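Local structure of effector EagT6 (1TU1) at residues L5-H9 / E10-E14; A46-D50 / A51-D55. The protein is essential for delivering the toxin Tse6 to target cells, acting as a homodimer in the loading of Tse6 onto VgrG1a. All coordinates share one frame; numbering follows the deposited sequence.

Interaction 1: residues L5-H9 / E10-E14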
# COMPACT_ATOMS: atom_id res chain seq x y z
N LEU A 5 6.28 -2.50 -15.83
CA LEU A 5 4.93 -1.97 -15.71
C LEU A 5 4.25 -2.44 -14.43
O LEU A 5 4.06 -3.62 -14.23
CB LEU A 5 4.08 -2.41 -16.90
CG LEU A 5 2.78 -1.63 -17.11
CD1 LEU A 5 2.97 -0.12 -17.06
CD2 LEU A 5 2.16 -2.04 -18.46
N TYR A 6 3.86 -1.50 -13.58
CA TYR A 6 3.28 -1.81 -12.28
C TYR A 6 1.80 -1.40 -12.28
O TYR A 6 1.44 -0.29 -12.63
CB TYR A 6 4.02 -1.04 -11.21
CG TYR A 6 3.53 -1.35 -9.83
CD1 TYR A 6 4.00 -2.46 -9.14
CD2 TYR A 6 2.57 -0.53 -9.20
CE1 TYR A 6 3.54 -2.76 -7.88
CE2 TYR A 6 2.12 -0.82 -7.94
CZ TYR A 6 2.59 -1.94 -7.28
OH TYR A 6 2.13 -2.23 -6.01
N ARG A 7 0.95 -2.32 -11.87
CA ARG A 7 -0.49 -2.14 -11.92
C ARG A 7 -1.03 -1.86 -10.51
O ARG A 7 -0.73 -2.59 -9.55
CB ARG A 7 -1.21 -3.37 -12.50
CG ARG A 7 -0.48 -4.09 -13.61
CD ARG A 7 0.06 -3.20 -14.72
NE ARG A 7 0.44 -3.87 -15.98
CZ ARG A 7 1.04 -5.06 -16.11
NH1 ARG A 7 1.35 -5.83 -15.08
NH2 ARG A 7 1.32 -5.49 -17.34
N LEU A 8 -1.79 -0.77 -10.41
CA LEU A 8 -2.62 -0.50 -9.24
C LEU A 8 -4.07 -0.25 -9.69
O LEU A 8 -4.39 -0.31 -10.87
CB LEU A 8 -2.07 0.66 -8.41
CG LEU A 8 -1.75 2.00 -9.06
CD1 LEU A 8 -1.89 3.12 -8.06
CD2 LEU A 8 -0.36 2.02 -9.66
N HIS A 9 -4.96 -0.09 -8.73
CA HIS A 9 -6.40 -0.07 -9.01
C HIS A 9 -6.77 1.16 -9.84
O HIS A 9 -7.63 1.07 -10.72
CB HIS A 9 -7.19 -0.13 -7.70
CG HIS A 9 -8.68 -0.20 -7.90
ND1 HIS A 9 -9.29 -1.20 -8.63
CD2 HIS A 9 -9.68 0.59 -7.42
CE1 HIS A 9 -10.60 -1.01 -8.62
NE2 HIS A 9 -10.86 0.07 -7.90
N GLU A 10 -6.04 2.24 -9.62
CA GLU A 10 -6.35 3.56 -10.17
C GLU A 10 -5.49 3.97 -11.34
O GLU A 10 -5.78 4.99 -11.98
CB GLU A 10 -6.17 4.61 -9.07
CG GLU A 10 -7.06 4.34 -7.87
CD GLU A 10 -6.39 3.47 -6.81
OE1 GLU A 10 -5.33 2.85 -7.11
OE2 GLU A 10 -6.94 3.40 -5.70
N ALA A 11 -4.46 3.18 -11.65
CA ALA A 11 -3.49 3.57 -12.66
C ALA A 11 -2.46 2.46 -12.95
O ALA A 11 -2.40 1.46 -12.26
CB ALA A 11 -2.73 4.80 -12.18
N ASP A 12 -1.65 2.69 -13.99
CA ASP A 12 -0.45 1.90 -14.26
C ASP A 12 0.69 2.85 -14.42
O ASP A 12 0.50 3.97 -14.87
CB ASP A 12 -0.62 1.11 -15.56
CG ASP A 12 -1.82 0.26 -15.53
OD1 ASP A 12 -1.73 -0.84 -14.96
OD2 ASP A 12 -2.94 0.65 -15.95
N LEU A 13 1.88 2.41 -14.05
CA LEU A 13 3.09 3.18 -14.32
C LEU A 13 4.30 2.27 -14.39
O LEU A 13 4.25 1.15 -13.89
CB LEU A 13 3.31 4.27 -13.28
CG LEU A 13 3.85 3.90 -11.88
CD1 LEU A 13 4.22 5.15 -11.14
CD2 LEU A 13 2.82 3.09 -11.12
N GLU A 14 5.37 2.75 -15.01
CA GLU A 14 6.61 1.97 -15.04
C GLU A 14 7.42 2.29 -13.81
O GLU A 14 7.68 3.45 -13.53
CB GLU A 14 7.43 2.29 -16.29
CG GLU A 14 6.71 1.86 -17.55
CD GLU A 14 7.51 2.07 -18.82
OE1 GLU A 14 8.61 2.67 -18.78
OE2 GLU A 14 6.99 1.66 -19.85
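Tyr6 and Leu13 form the hydrogen-bonded pair of an antiparallel beta hairpin. Tyr6 N gives a short bond of 2.7 Å to Leu13 O. Leu13 N returns one of 3.1 Å to Tyr6 O. Tyr6 O also receives a CA-H...O contact from Asp12 CA. Nearer the turn, Leu8 N donates to Ala11 O at 3.0 Å.

Leu13 CD2 lies alongside the Tyr6 ring on their shared face, and Leu8 CD2 comes in from the turn to within 3.7 Å of Leu13 CD2. On the other face the Arg7 chain bends at chi2 (-49°), which lays Arg7 CD 3.0 Å from Asp12 OD1. This oxygen sits at the edge of the Arg7 guanidinium. The guanidinium and carboxylate planes stand almost perpendicular (89°), and the salt bridge from Arg7 NE to Asp12 OD1 is long, 3.9 Å.

The stronger polar partners come from the second subunit. Its Arg7 binds Asp12 OD1, and its Arg44 binds Glu10 OE1. Tyr6 OH is hydrogen-bonded to Asn25 OD1 of the second subunit, and Arg7 N to His9 ND1 of that subunit. Backbone bonds therefore set the hairpin, while the carboxylates of Glu10 and Asp12 find their strongest partners across the dimer interface.

Interaction 2: residues A46-D50 / A51-D55; sequences ASQGD and APFAD
Gln48 reaches over a tight turn and binds the backbone just ahead of helix 53-67. Its CG lies anti to the backbone N (chi1 168°), and the chain stays extended beyond it. This carries the amide from CB across to the far end of the turn. Gln48 CG passes 3.5 Å from Ala51 O, and CD lies slightly farther from the same oxygen.

At the tip the two branches part. Gln48 NE2 donates to Ala51 O at 2.9 Å. The bond is nearly straight, 169° at the hydrogen, and the acceptor lies close to the plane of the Gln48 amide. Gln48 NE2 also rests 3.7 Å from Phe53 CB. The other branch, Gln48 OE1, comes to 4.0 Å from Phe53 CD1. The amide and ring planes are inclined by 40°.

Residues Gln48 to Ala51 form a type II' beta turn. Ala51 N closes it with a longer bond, 3.3 Å, to Gln48 O. Gly49 sits at the second position with positive phi, as this turn type requires. Pro52 follows at the N-cap, and Phe53 starts the helix.

Glu108 OE2 takes a further hydrogen bond from Gln48 NE2, and Tyr56 of the helix touches the Gln48 side chain. Gln48 is buried, and its amide nitrogen has two acceptors, one on the backbone and one a carboxylate. One residue thus closes the turn through its carbonyl and links it to the start of helix 53-67 and to Glu108 through its amide.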
# COMPACT_ATOMS: atom_id res chain seq x y z
N ALA A 46 9.44 -10.27 -0.12
CA ALA A 46 10.40 -10.71 -1.13
C ALA A 46 11.59 -11.51 -0.55
O ALA A 46 12.58 -11.74 -1.25
CB ALA A 46 10.90 -9.52 -1.91
N SER A 47 11.46 -11.97 0.68
CA SER A 47 12.55 -12.66 1.39
C SER A 47 12.62 -14.18 1.10
O SER A 47 13.52 -14.85 1.61
CB SER A 47 12.43 -12.44 2.90
OG SER A 47 11.34 -13.15 3.47
N GLN A 48 11.68 -14.74 0.36
CA GLN A 48 11.68 -16.17 0.10
C GLN A 48 12.95 -16.53 -0.67
O GLN A 48 13.64 -17.48 -0.32
CB GLN A 48 10.46 -16.64 -0.69
CG GLN A 48 10.62 -18.09 -1.22
CD GLN A 48 9.39 -18.64 -1.91
OE1 GLN A 48 8.42 -17.91 -2.18
NE2 GLN A 48 9.42 -19.94 -2.17
N GLY A 49 13.23 -15.76 -1.72
CA GLY A 49 14.34 -16.03 -2.62
C GLY A 49 14.20 -17.40 -3.26
O GLY A 49 13.14 -17.77 -3.73
N ASP A 50 15.27 -18.17 -3.28
CA ASP A 50 15.20 -19.49 -3.92
C ASP A 50 14.94 -20.62 -2.93
O ASP A 50 15.02 -21.81 -3.28
CB ASP A 50 16.46 -19.71 -4.78
CG ASP A 50 16.42 -18.94 -6.09
OD1 ASP A 50 15.30 -18.63 -6.61
OD2 ASP A 50 17.45 -18.60 -6.70
N ALA A 51 14.59 -20.28 -1.69
CA ALA A 51 14.19 -21.29 -0.71
C ALA A 51 12.84 -21.92 -1.06
O ALA A 51 11.95 -21.25 -1.63
CB ALA A 51 14.14 -20.70 0.65
N PRO A 52 12.68 -23.20 -0.72
CA PRO A 52 11.38 -23.86 -0.86
C PRO A 52 10.33 -23.06 -0.09
O PRO A 52 10.62 -22.58 0.99
CB PRO A 52 11.60 -25.23 -0.20
CG PRO A 52 13.05 -25.49 -0.32
CD PRO A 52 13.71 -24.13 -0.20
N PHE A 53 9.14 -22.94 -0.66
CA PHE A 53 8.03 -22.23 -0.04
C PHE A 53 7.68 -22.79 1.34
O PHE A 53 7.31 -22.03 2.24
CB PHE A 53 6.82 -22.28 -0.94
CG PHE A 53 5.65 -21.46 -0.43
CD1 PHE A 53 5.79 -20.10 -0.17
CD2 PHE A 53 4.41 -22.06 -0.20
CE1 PHE A 53 4.69 -19.35 0.33
CE2 PHE A 53 3.32 -21.30 0.28
CZ PHE A 53 3.48 -19.95 0.52
N ALA A 54 7.79 -24.12 1.50
CA ALA A 54 7.54 -24.76 2.79
C ALA A 54 8.47 -24.26 3.86
O ALA A 54 8.03 -24.04 4.99
CB ALA A 54 7.62 -26.28 2.68
N ASP A 55 9.74 -24.08 3.52
CA ASP A 55 10.73 -23.55 4.45
C ASP A 55 10.45 -22.07 4.77
O ASP A 55 10.63 -21.64 5.91
CB ASP A 55 12.14 -23.62 3.88
CG ASP A 55 12.67 -25.06 3.74
OD1 ASP A 55 11.95 -26.03 4.11
OD2 ASP A 55 13.78 -25.26 3.22

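From the N terminus, strand 3-7 turns back at residues 8-10 into strand 11-16. Interaction 1 closes this hairpin, which stands apart from the main six-stranded sheet and meets the second subunit. The chain then enters that sheet through strands 25-29 and 38-45. Interaction 2 follows at the exit of strand 38-45 and closes the short turn leading into helix 53-67. The two contacts are in series and neither nest nor cross. The centres of interaction 1 and interaction 2 are about 26 Å apart. The nearest atoms of interaction 1 and interaction 2 are about 12 Å apart, without touching. Interaction 1 belongs to the dimer interface, whereas no other chain of the assembly touches residues 46-55.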